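PDB 3QC0: sugar isomerase from Sinorhizobium meliloti, which binds a zinc ion in a xylose isomerase-like TIM barrel and probably interconverts sugar isomers, although its natural substrate is not established. Local coordinates for residues 90-95 / 135-140; 106-111 / 115-120; 219-224 / 261-266. All blocks are in the same frame, centred on the assembly; numbering follows the deposited sequence. Where two conformers were deposited one is given.

Contact 1 of 3, residues 90-95 / 135-140; sequences DEAAEL and AGVPLA
Ala93, in the last turn of helix 75-94, and Val137, in the link that runs from helix 114-135 into strand 139-141, bring their backbones within 6.1 Å of each other, measured CA to CA. The small helical side chains are consistent with this closeness: two successive alanines meet the forked end of a single valine. Val137 has its CG1 methyl anti to its own backbone N (chi1 176°), a rotation that turns CG1 to Ala92 and CG2 chiefly to Ala93. CG1 lies against the methyl of Ala92, at 3.7 Å from its CB. CG2 reaches the next residue along the helix, touching the backbone at 3.7 Å from Ala93 N and the side chain at 3.8 Å from Ala93 CB. The valine thus straddles the two alanines, close enough for one methyl to touch the helix backbone itself. Ala135 adds a lighter contact, methyl to methyl, with 4.2 Å between its CB and Ala93 CB. Between Ala135 and Val137 the chain turns at Gly136, whose positive phi of 72° belongs to a Schellman motif ending helix 114-135; this reversal lets residues before and after the glycine face the same helix. Val89, one turn earlier on helix 75-94, extends the apolar patch by touching both Ala135 and Val137. On the helix surface Asp90 ties the two helices by a polar route, through a hydrogen bond from His131 to its OD1, while Arg87 forms a salt bridge with OD2. The side chains that meet are all apolar, and the methyls also rest on backbone atoms. The arrangement belongs to the outer layer of a TIM barrel, where the helix following one strand packs beside the helix following the next and the chain turns inward to begin another parallel strand.

Contact 2 of 3, residues 106-111 / 115-120; sequences GLPGGS and DAARRM
Apolar side-chain contacts carry this meeting, and Ala117 is their focus. Its methyl points from the first turns of helix 114-135 toward the preceding loop, where Pro108 and Leu107 both touch it. The ring of Pro108 arrives by its CD corner, at 3.9 Å from Ala117 CB. Leu107 starts out in the other direction, its CB directed off from the helix, but with CG anti to the carbonyl carbon (chi1 -73°) the side chain bends back and lays CD2 at 4.1 Å from Ala117 CB. The loop backbone comes near as well, its closest approach being 5.6 Å between Leu107 CA and Ala117 CA. A second apolar contact uses the next corner of the proline ring: CG lies 3.9 Å from the SE atom of Met120, a selenomethionine whose chain is extended beyond CG and runs slantwise past that corner. Pro108 is therefore held at two adjacent ring carbons by residues three apart on the helix, hence nearly one turn.

Hydrogen bonds act within the loop and at the helix start. A type II beta turn from Pro108 to Ser111 is closed by Ser111 N donating to Pro108 O at 3.0 Å, with Gly110 in the positive-phi position that such turns favour. Beyond it, Ser111 OG bonds to Asn113 N, and Asn113 OD1 in turn accepts from Ala116 N, helping to fasten the first turn of the helix.

The loop leaves strand 100-103 and doubles back along the helix it leads into, with Pro71 and Pro73 from the loop after strand 60-68 packed on Pro108. Leu107 also packs on Val226 of the second subunit, placing this strand-to-helix connection beside the dimer interface.

Contact 3 of 3, residues 219-224 / 261-266; sequences RGMMGD and DEVIAT
The van der Waals contacts centre on Met221, a selenomethionine that reaches from its loop to helix 260-274 and meets Thr266 along much of its length. Its CG is anti to the backbone N (chi1 178°), and bends at chi2 and chi3 then curl the chain round the CG2 methyl of the threonine. CG, SE and CE all gather about that methyl, CE being nearest at 3.8 Å from Thr266 CG2 and Met221 CG following at 3.9 Å. The same terminal methyl also touches the residue three places earlier on the helix, where CE lies 4.0 Å from Val263 O and, more loosely, 4.4 Å from Val263 CG1.

The polar contacts keep to one side or the other. Thr266 OG1 donates to Glu262 O at 2.8 Å, tilted 35° from the carbonyl plane, while Thr266 N reaches the same oxygen from the opposite face. This bond fixes the rotation of the threonine and keeps its methyl presented to Met221. Replacing Thr266 by an alanine would remove both branches and would probably open a gap beside the curled selenomethionine, leaving Glu262 O without its hydroxyl donor. On the loop side, Asp224 N donates to Met221 O at 2.9 Å and closes a type II beta turn, in which Gly223 has backbone angles (phi 95°) that would jam a CB against the preceding carbonyl O and so call for glycine.

Arg270, farther along the helix, joins the two parts by a salt bridge to Asp224 and a hydrogen bond to Met222 O. The loop follows strand 200-205 and precedes helix 229-238, so the contact ties it to the chain's final helix; at its other end Arg219 bonds to Asp177, a zinc ligand from the end of strand 172-177.

Overall arrangement
Followed from the N terminus, the chain first reaches contact 1, whose 90-95 segment ends helix 75-94. Strand 100-103 comes next, and contact 2 then opens and closes within a few residues, joining 106-111 to the start of helix 114-135. Only at the far end of that helix does 135-140 complete contact 1, so the short loop of contact 2 is enclosed in the longer one, with the centres about 26 Å apart. Contact 3 follows in series across the barrel, on the opposite side of the chain's centre from both others, closing a loop that spans helix 229-238 and strand 245-247. None crosses another, and none touches another.

Contact 1 of 3, residues 90-95 / 135-140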
ATOM      1  N   ASP A  90       0.740  -4.349 -30.737  1.00 15.14           N
ATOM      2  CA  ASP A  90       0.386  -5.089 -31.955  1.00 15.78           C
ATOM      3  C   ASP A  90      -0.569  -6.264 -31.630  1.00 16.70           C
ATOM      4  O   ASP A  90      -1.518  -6.556 -32.366  1.00 17.13           O
ATOM      5  CB  ASP A  90       1.631  -5.588 -32.673  1.00 16.25           C
ATOM      6  CG  ASP A  90       2.493  -4.482 -33.224  1.00 16.83           C
ATOM      7  OD1 ASP A  90       2.102  -3.272 -33.229  1.00 17.82           O
ATOM      8  OD2 ASP A  90       3.606  -4.827 -33.675  1.00 20.62           O
ATOM      9  N   GLU A  91      -0.277  -6.971 -30.543  1.00 15.99           N
ATOM     10  CA  GLU A  91      -1.107  -8.053 -30.051  1.00 17.29           C
ATOM     11  C   GLU A  91      -2.506  -7.546 -29.693  1.00 16.68           C
ATOM     12  O   GLU A  91      -3.517  -8.126 -30.105  1.00 19.56           O
ATOM     13  CB  GLU A  91      -0.435  -8.747 -28.864  1.00 16.90           C
ATOM     14  CG  GLU A  91       0.908  -9.386 -29.179  1.00 18.19           C
ATOM     15  CD  GLU A  91       1.762  -9.688 -27.962  1.00 21.69           C
ATOM     16  OE1 GLU A  91       1.182  -9.828 -26.869  1.00 20.81           O
ATOM     17  OE2 GLU A  91       3.021  -9.761 -28.121  1.00 24.30           O
ATOM     18  N   ALA A  92      -2.577  -6.459 -28.928  1.00 17.03           N
ATOM     19  CA  ALA A  92      -3.842  -5.882 -28.554  1.00 17.31           C
ATOM     20  C   ALA A  92      -4.666  -5.501 -29.769  1.00 18.59           C
ATOM     21  O   ALA A  92      -5.881  -5.697 -29.785  1.00 19.87           O
ATOM     22  CB  ALA A  92      -3.650  -4.632 -27.602  1.00 16.74           C
ATOM     23  N   ALA A  93      -4.005  -4.903 -30.747  1.00 18.52           N
ATOM     24  CA  ALA A  93      -4.685  -4.472 -31.994  1.00 19.73           C
ATOM     25  C   ALA A  93      -5.256  -5.678 -32.724  1.00 20.95           C
ATOM     26  O   ALA A  93      -6.412  -5.642 -33.132  1.00 22.54           O
ATOM     27  CB  ALA A  93      -3.719  -3.712 -32.864  1.00 18.93           C
ATOM     28  N   GLU A  94      -4.477  -6.745 -32.834  1.00 21.55           N
ATOM     29  CA  GLU A  94      -4.934  -7.972 -33.518  0.54 22.64           C
ATOM     30  C   GLU A  94      -6.177  -8.549 -32.852  1.00 23.43           C
ATOM     31  O   GLU A  94      -7.101  -9.053 -33.513  1.00 24.39           O
ATOM     32  CB  GLU A  94      -3.837  -9.024 -33.523  0.54 23.55           C
ATOM     33  CG  GLU A  94      -4.265 -10.392 -34.090  0.54 25.63           C
ATOM     34  CD  GLU A  94      -4.739 -10.310 -35.548  0.54 28.66           C
ATOM     35  OE1 GLU A  94      -4.182  -9.516 -36.320  0.54 28.25           O
ATOM     36  OE2 GLU A  94      -5.675 -11.047 -35.902  0.54 30.53           O
ATOM     37  N   LEU A  95      -6.211  -8.504 -31.517  1.00 21.77           N
ATOM     38  CA  LEU A  95      -7.311  -9.050 -30.753  1.00 22.58           C
ATOM     39  C   LEU A  95      -8.494  -8.082 -30.552  1.00 22.64           C
ATOM     40  O   LEU A  95      -9.482  -8.435 -29.905  1.00 24.82           O
ATOM     41  CB  LEU A  95      -6.803  -9.568 -29.413  1.00 22.54           C
ATOM     42  CG  LEU A  95      -5.687 -10.610 -29.468  1.00 22.89           C
ATOM     43  CD1 LEU A  95      -5.158 -10.904 -28.049  1.00 24.99           C
ATOM     44  CD2 LEU A  95      -6.192 -11.889 -30.190  1.00 25.41           C
ATOM     45  N   ALA A 135      -2.005   2.362 -33.972  1.00 18.65           N
ATOM     46  CA  ALA A 135      -2.686   1.078 -33.938  1.00 18.37           C
ATOM     47  C   ALA A 135      -4.128   1.137 -33.481  1.00 20.09           C
ATOM     48  O   ALA A 135      -4.850   0.138 -33.587  1.00 21.57           O
ATOM     49  CB  ALA A 135      -1.869   0.033 -33.056  1.00 18.59           C
ATOM     50  N   GLY A 136      -4.556   2.287 -32.950  1.00 19.40           N
ATOM     51  CA  GLY A 136      -5.880   2.390 -32.352  1.00 20.59           C
ATOM     52  C   GLY A 136      -6.034   1.671 -31.009  1.00 20.11           C
ATOM     53  O   GLY A 136      -7.142   1.261 -30.663  1.00 22.47           O
ATOM     54  N   VAL A 137      -4.952   1.579 -30.238  1.00 18.17           N
ATOM     55  CA  VAL A 137      -4.961   0.841 -28.964  1.00 16.95           C
ATOM     56  C   VAL A 137      -4.783   1.849 -27.797  1.00 16.68           C
ATOM     57  O   VAL A 137      -3.680   2.369 -27.581  1.00 16.26           O
ATOM     58  CB  VAL A 137      -3.871  -0.229 -28.907  1.00 16.21           C
ATOM     59  CG1 VAL A 137      -3.850  -0.936 -27.505  1.00 15.61           C
ATOM     60  CG2 VAL A 137      -4.033  -1.274 -30.025  1.00 16.51           C
ATOM     61  N   PRO A 138      -5.869   2.116 -27.048  1.00 16.89           N
ATOM     62  CA  PRO A 138      -5.718   2.958 -25.832  1.00 15.73           C
ATOM     63  C   PRO A 138      -4.770   2.311 -24.847  1.00 15.37           C
ATOM     64  O   PRO A 138      -4.810   1.093 -24.686  1.00 14.68           O
ATOM     65  CB  PRO A 138      -7.134   3.009 -25.266  1.00 16.66           C
ATOM     66  CG  PRO A 138      -8.014   2.797 -26.538  1.00 17.18           C
ATOM     67  CD  PRO A 138      -7.277   1.721 -27.263  1.00 17.84           C
ATOM     68  N   LEU A 139      -3.911   3.128 -24.241  1.00 13.45           N
ATOM     69  CA  LEU A 139      -3.012   2.633 -23.195  1.00 12.90           C
ATOM     70  C   LEU A 139      -3.661   2.925 -21.858  1.00 13.98           C
ATOM     71  O   LEU A 139      -3.978   4.072 -21.574  1.00 14.56           O
ATOM     72  CB  LEU A 139      -1.649   3.321 -23.279  1.00 12.80           C
ATOM     73  CG  LEU A 139      -0.864   3.061 -24.583  1.00 13.00           C
ATOM     74  CD1 LEU A 139       0.509   3.785 -24.562  1.00 14.11           C
ATOM     75  CD2 LEU A 139      -0.708   1.539 -24.893  1.00 13.83           C
ATOM     76  N   ALA A 140      -3.805   1.909 -21.019  1.00 13.53           N
ATOM     77  CA  ALA A 140      -4.428   2.056 -19.705  1.00 13.72           C
ATOM     78  C   ALA A 140      -3.381   1.881 -18.632  1.00 13.45           C
ATOM     79  O   ALA A 140      -2.977   0.754 -18.334  1.00 13.83           O
ATOM     80  CB  ALA A 140      -5.571   1.021 -19.517  1.00 13.71           C
TER

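Contact 2 of 3, residues 106-111 / 115-120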
ATOM      1  N   GLY A 106       8.880  -1.788 -11.451  1.00 13.96           N
ATOM      2  CA  GLY A 106       9.480  -1.287 -10.213  1.00 14.37           C
ATOM      3  C   GLY A 106      10.807  -0.564 -10.445  1.00 14.95           C
ATOM      4  O   GLY A 106      11.151  -0.138 -11.562  1.00 16.30           O
ATOM      5  N   LEU A 107      11.565  -0.427  -9.375  1.00 14.97           N
ATOM      6  CA  LEU A 107      12.877   0.182  -9.433  1.00 15.26           C
ATOM      7  C   LEU A 107      13.793  -0.622 -10.358  1.00 17.17           C
ATOM      8  O   LEU A 107      13.753  -1.861 -10.335  1.00 18.06           O
ATOM      9  CB  LEU A 107      13.489   0.232  -8.020  1.00 15.13           C
ATOM     10  CG  LEU A 107      12.845   1.264  -7.108  1.00 16.63           C
ATOM     11  CD1 LEU A 107      13.100   0.827  -5.633  1.00 17.54           C
ATOM     12  CD2 LEU A 107      13.402   2.663  -7.349  1.00 18.42           C
ATOM     13  N   PRO A 108      14.673   0.065 -11.098  1.00 17.86           N
ATOM     14  CA  PRO A 108      15.757  -0.617 -11.777  1.00 20.52           C
ATOM     15  C   PRO A 108      16.608  -1.346 -10.772  1.00 23.02           C
ATOM     16  O   PRO A 108      16.758  -0.872  -9.613  1.00 23.01           O
ATOM     17  CB  PRO A 108      16.562   0.524 -12.415  1.00 21.27           C
ATOM     18  CG  PRO A 108      15.705   1.652 -12.448  1.00 20.49           C
ATOM     19  CD  PRO A 108      14.671   1.509 -11.351  1.00 18.41           C
ATOM     20  N   GLY A 109      17.163  -2.493 -11.131  1.00 23.93           N
ATOM     21  CA  GLY A 109      17.956  -3.228 -10.141  1.00 26.05           C
ATOM     22  C   GLY A 109      19.055  -2.399  -9.484  1.00 26.77           C
ATOM     23  O   GLY A 109      19.786  -1.679 -10.170  1.00 29.33           O
ATOM     24  N   GLY A 110      19.131  -2.508  -8.166  0.57 26.75           N
ATOM     25  CA  GLY A 110      20.073  -1.775  -7.311  0.57 26.38           C
ATOM     26  C   GLY A 110      19.673  -0.356  -6.904  0.57 24.36           C
ATOM     27  O   GLY A 110      20.184   0.202  -5.926  0.57 24.35           O
ATOM     28  N   SER A 111      18.762   0.245  -7.643  1.00 21.93           N
ATOM     29  CA  SER A 111      18.477   1.635  -7.440  1.00 20.07           C
ATOM     30  C   SER A 111      17.510   1.865  -6.294  1.00 18.89           C
ATOM     31  O   SER A 111      16.632   1.031  -6.008  1.00 18.31           O
ATOM     32  CB  SER A 111      17.869   2.224  -8.723  1.00 19.03           C
ATOM     33  OG  SER A 111      17.582   3.627  -8.571  1.00 19.10           O
ATOM     34  N   ASP A 115      11.920   8.357  -7.680  1.00 15.34           N
ATOM     35  CA  ASP A 115      11.493   9.411  -8.581  1.00 15.30           C
ATOM     36  C   ASP A 115      12.020   9.204 -10.006  1.00 15.74           C
ATOM     37  O   ASP A 115      11.293   9.456 -10.991  1.00 15.76           O
ATOM     38  CB  ASP A 115      11.915  10.802  -8.080  1.00 17.53           C
ATOM     39  CG  ASP A 115      11.221  11.237  -6.807  1.00 20.29           C
ATOM     40  OD1 ASP A 115      10.321  10.556  -6.299  1.00 21.83           O
ATOM     41  OD2 ASP A 115      11.615  12.352  -6.318  1.00 23.75           O
ATOM     42  N   ALA A 116      13.268   8.769 -10.141  1.00 15.13           N
ATOM     43  CA  ALA A 116      13.839   8.493 -11.450  1.00 16.10           C
ATOM     44  C   ALA A 116      13.120   7.346 -12.111  1.00 15.19           C
ATOM     45  O   ALA A 116      12.879   7.376 -13.345  1.00 14.94           O
ATOM     46  CB  ALA A 116      15.355   8.188 -11.349  1.00 16.49           C
ATOM     47  N   ALA A 117      12.808   6.304 -11.349  1.00 14.60           N
ATOM     48  CA  ALA A 117      12.039   5.169 -11.917  1.00 13.15           C
ATOM     49  C   ALA A 117      10.723   5.695 -12.497  1.00 13.27           C
ATOM     50  O   ALA A 117      10.277   5.307 -13.558  1.00 12.85           O
ATOM     51  CB  ALA A 117      11.785   4.093 -10.851  1.00 13.77           C
ATOM     52  N   ARG A 118      10.065   6.570 -11.773  1.00 12.51           N
ATOM     53  CA  ARG A 118       8.798   7.122 -12.230  1.00 13.32           C
ATOM     54  C   ARG A 118       8.975   7.983 -13.479  1.00 13.36           C
ATOM     55  O   ARG A 118       8.141   7.902 -14.384  1.00 14.45           O
ATOM     56  CB  ARG A 118       8.135   7.879 -11.080  1.00 13.56           C
ATOM     57  CG  ARG A 118       7.607   6.893 -10.046  1.00 14.44           C
ATOM     58  CD  ARG A 118       7.287   7.513  -8.696  1.00 13.80           C
ATOM     59  NE  ARG A 118       6.603   6.517  -7.902  1.00 12.68           N
ATOM     60  CZ  ARG A 118       6.520   6.479  -6.582  1.00 13.67           C
ATOM     61  NH1 ARG A 118       6.968   7.487  -5.870  1.00 13.95           N
ATOM     62  NH2 ARG A 118       5.907   5.468  -5.991  1.00 13.26           N
ATOM     63  N   ARG A 119      10.063   8.761 -13.540  1.00 13.51           N
ATOM     64  CA  ARG A 119      10.363   9.491 -14.780  1.00 14.74           C
ATOM     65  C   ARG A 119      10.543   8.518 -15.954  1.00 14.41           C
ATOM     66  O   ARG A 119      10.108   8.797 -17.082  1.00 14.20           O
ATOM     67  CB  ARG A 119      11.596  10.371 -14.651  1.00 16.33           C
ATOM     68  CG  ARG A 119      11.373  11.559 -13.747  1.00 20.43           C
ATOM     69  CD  ARG A 119      12.498  12.580 -13.844  1.00 25.56           C
ATOM     70  NE  ARG A 119      13.804  12.036 -13.464  1.00 26.42           N
ATOM     71  CZ  ARG A 119      14.297  12.037 -12.222  1.00 29.17           C
ATOM     72  NH1 ARG A 119      13.600  12.511 -11.207  1.00 27.92           N
ATOM     73  NH2 ARG A 119      15.505  11.542 -12.005  1.00 32.32           N
HETATM   74  N   MSE A 120      11.198   7.397 -15.729  1.00 14.41           N
HETATM   75  CA  MSE A 120      11.385   6.368 -16.802  1.00 14.28           C
HETATM   76  C   MSE A 120      10.075   5.801 -17.252  1.00 12.72           C
HETATM   77  O   MSE A 120       9.907   5.506 -18.424  1.00 12.30           O
HETATM   78  CB  MSE A 120      12.288   5.250 -16.336  1.00 14.09           C
HETATM   79  CG  MSE A 120      13.716   5.644 -16.021  1.00 14.86           C
HETATM   80 SE   MSE A 120      14.715   4.225 -15.228  0.75 14.37          SE
HETATM   81  CE  MSE A 120      16.381   5.132 -14.936  1.00 21.60           C
TER

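Contact 3 of 3, residues 219-224 / 261-266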
ATOM      1  N   ARG A 219      -6.091 -12.509  -3.594  1.00 18.02           N
ATOM      2  CA  ARG A 219      -7.258 -11.688  -3.891  1.00 17.72           C
ATOM      3  C   ARG A 219      -8.533 -12.456  -3.571  1.00 18.55           C
ATOM      4  O   ARG A 219      -8.579 -13.697  -3.726  1.00 19.16           O
ATOM      5  CB  ARG A 219      -7.328 -11.248  -5.343  1.00 17.99           C
ATOM      6  CG  ARG A 219      -6.157 -10.449  -5.843  1.00 17.13           C
ATOM      7  CD  ARG A 219      -6.508  -9.792  -7.159  1.00 16.12           C
ATOM      8  NE  ARG A 219      -5.454  -8.944  -7.677  1.00 16.20           N
ATOM      9  CZ  ARG A 219      -5.626  -8.023  -8.620  1.00 17.31           C
ATOM     10  NH1 ARG A 219      -6.792  -7.887  -9.243  1.00 16.96           N
ATOM     11  NH2 ARG A 219      -4.604  -7.258  -8.980  1.00 21.29           N
ATOM     12  N   GLY A 220      -9.567 -11.731  -3.166  1.00 18.20           N
ATOM     13  CA  GLY A 220     -10.857 -12.318  -2.818  1.00 19.07           C
ATOM     14  C   GLY A 220     -11.848 -12.307  -3.950  1.00 19.15           C
ATOM     15  O   GLY A 220     -11.792 -11.450  -4.852  1.00 19.22           O
HETATM   16  N   MSE A 221     -12.745 -13.298  -3.932  1.00 19.57           N
HETATM   17  CA  MSE A 221     -13.951 -13.227  -4.697  1.00 20.12           C
HETATM   18  C   MSE A 221     -14.783 -12.057  -4.167  1.00 20.49           C
HETATM   19  O   MSE A 221     -14.874 -11.829  -2.951  1.00 20.01           O
HETATM   20  CB  MSE A 221     -14.715 -14.544  -4.520  1.00 20.79           C
HETATM   21  CG  MSE A 221     -16.047 -14.643  -5.217  1.00 22.49           C
HETATM   22 SE   MSE A 221     -16.041 -14.489  -7.134  0.75 20.62          SE
HETATM   23  CE  MSE A 221     -15.131 -16.233  -7.396  1.00 22.21           C
HETATM   24  N   MSE A 222     -15.416 -11.349  -5.068  1.00 19.86           N
HETATM   25  CA  MSE A 222     -16.252 -10.211  -4.705  1.00 20.44           C
HETATM   26  C   MSE A 222     -17.270 -10.605  -3.657  1.00 21.09           C
HETATM   27  O   MSE A 222     -18.018 -11.553  -3.847  1.00 21.89           O
HETATM   28  CB  MSE A 222     -17.016  -9.678  -5.905  1.00 20.65           C
HETATM   29  CG  MSE A 222     -16.202  -9.049  -6.969  1.00 18.78           C
HETATM   30 SE   MSE A 222     -15.396 -10.289  -8.248  0.75 16.84          SE
HETATM   31  CE  MSE A 222     -16.927 -11.180  -8.938  1.00 17.82           C
ATOM     32  N   GLY A 223     -17.331  -9.859  -2.564  1.00 20.02           N
ATOM     33  CA  GLY A 223     -18.225 -10.134  -1.446  1.00 20.78           C
ATOM     34  C   GLY A 223     -17.622 -10.925  -0.303  1.00 20.64           C
ATOM     35  O   GLY A 223     -18.234 -11.010   0.773  1.00 22.21           O
ATOM     36  N   ASP A 224     -16.464 -11.533  -0.515  1.00 20.18           N
ATOM     37  CA  ASP A 224     -15.791 -12.274   0.538  1.00 20.63           C
ATOM     38  C   ASP A 224     -14.909 -11.346   1.360  1.00 20.43           C
ATOM     39  O   ASP A 224     -14.425 -11.738   2.441  1.00 20.10           O
ATOM     40  CB  ASP A 224     -14.928 -13.414  -0.028  1.00 20.08           C
ATOM     41  CG  ASP A 224     -15.738 -14.653  -0.452  1.00 22.43           C
ATOM     42  OD1 ASP A 224     -16.967 -14.688  -0.196  1.00 23.86           O
ATOM     43  OD2 ASP A 224     -15.091 -15.602  -0.956  1.00 22.46           O
ATOM     44  N   ASP A 261     -15.580 -24.145 -13.929  1.00 30.80           N
ATOM     45  CA  ASP A 261     -17.005 -23.992 -13.955  1.00 31.83           C
ATOM     46  C   ASP A 261     -17.611 -23.325 -12.706  1.00 31.47           C
ATOM     47  O   ASP A 261     -18.402 -22.349 -12.768  1.00 29.71           O
ATOM     48  CB  ASP A 261     -17.589 -25.439 -14.073  1.00 32.75           C
ATOM     49  CG  ASP A 261     -19.009 -25.459 -14.336  1.00 35.87           C
ATOM     50  OD1 ASP A 261     -19.574 -24.431 -14.654  1.00 37.30           O
ATOM     51  OD2 ASP A 261     -19.564 -26.557 -14.345  1.00 40.15           O
ATOM     52  N   GLU A 262     -17.242 -23.867 -11.562  1.00 31.69           N
ATOM     53  CA  GLU A 262     -17.726 -23.328 -10.301  1.00 31.33           C
ATOM     54  C   GLU A 262     -17.205 -21.901 -10.094  1.00 29.86           C
ATOM     55  O   GLU A 262     -17.939 -21.028  -9.605  1.00 29.57           O
ATOM     56  CB  GLU A 262     -17.295 -24.199  -9.142  1.00 31.94           C
ATOM     57  CG  GLU A 262     -18.054 -23.834  -7.866  1.00 35.53           C
ATOM     58  CD  GLU A 262     -17.388 -24.324  -6.615  1.00 40.02           C
ATOM     59  OE1 GLU A 262     -16.306 -24.968  -6.701  1.00 44.04           O
ATOM     60  OE2 GLU A 262     -17.950 -24.046  -5.528  1.00 41.25           O
ATOM     61  N   VAL A 263     -15.953 -21.663 -10.474  1.00 27.84           N
ATOM     62  CA  VAL A 263     -15.385 -20.303 -10.264  1.00 25.82           C
ATOM     63  C   VAL A 263     -16.203 -19.288 -11.052  1.00 25.92           C
ATOM     64  O   VAL A 263     -16.638 -18.283 -10.511  1.00 25.76           O
ATOM     65  CB  VAL A 263     -13.934 -20.223 -10.685  1.00 24.98           C
ATOM     66  CG1 VAL A 263     -13.390 -18.788 -10.486  1.00 25.33           C
ATOM     67  CG2 VAL A 263     -13.084 -21.218  -9.908  1.00 25.39           C
ATOM     68  N   ILE A 264     -16.460 -19.577 -12.333  1.00 26.87           N
ATOM     69  CA  ILE A 264     -17.160 -18.618 -13.186  1.00 26.58           C
ATOM     70  C   ILE A 264     -18.636 -18.465 -12.787  1.00 28.20           C
ATOM     71  O   ILE A 264     -19.187 -17.347 -12.787  1.00 27.27           O
ATOM     72  CB  ILE A 264     -17.043 -18.969 -14.683  1.00 26.36           C
ATOM     73  CG1 ILE A 264     -15.585 -18.992 -15.118  1.00 27.04           C
ATOM     74  CG2 ILE A 264     -17.850 -17.988 -15.510  1.00 25.22           C
ATOM     75  CD1 ILE A 264     -14.806 -17.677 -14.868  1.00 25.94           C
ATOM     76  N   ALA A 265     -19.271 -19.580 -12.422  1.00 29.42           N
ATOM     77  CA  ALA A 265     -20.600 -19.518 -11.833  1.00 30.11           C
ATOM     78  C   ALA A 265     -20.644 -18.592 -10.624  1.00 29.36           C
ATOM     79  O   ALA A 265     -21.576 -17.766 -10.510  1.00 28.81           O
ATOM     80  CB  ALA A 265     -21.093 -20.942 -11.432  1.00 31.35           C
ATOM     81  N   THR A 266     -19.639 -18.716  -9.742  1.00 27.15           N
ATOM     82  CA  THR A 266     -19.577 -17.885  -8.526  1.00 26.57           C
ATOM     83  C   THR A 266     -19.316 -16.436  -8.931  1.00 25.71           C
ATOM     84  O   THR A 266     -19.967 -15.533  -8.385  1.00 25.39           O
ATOM     85  CB  THR A 266     -18.517 -18.418  -7.551  1.00 25.77           C
ATOM     86  OG1 THR A 266     -18.794 -19.817  -7.265  1.00 27.92           O
ATOM     87  CG2 THR A 266     -18.439 -17.582  -6.251  1.00 24.27           C
TER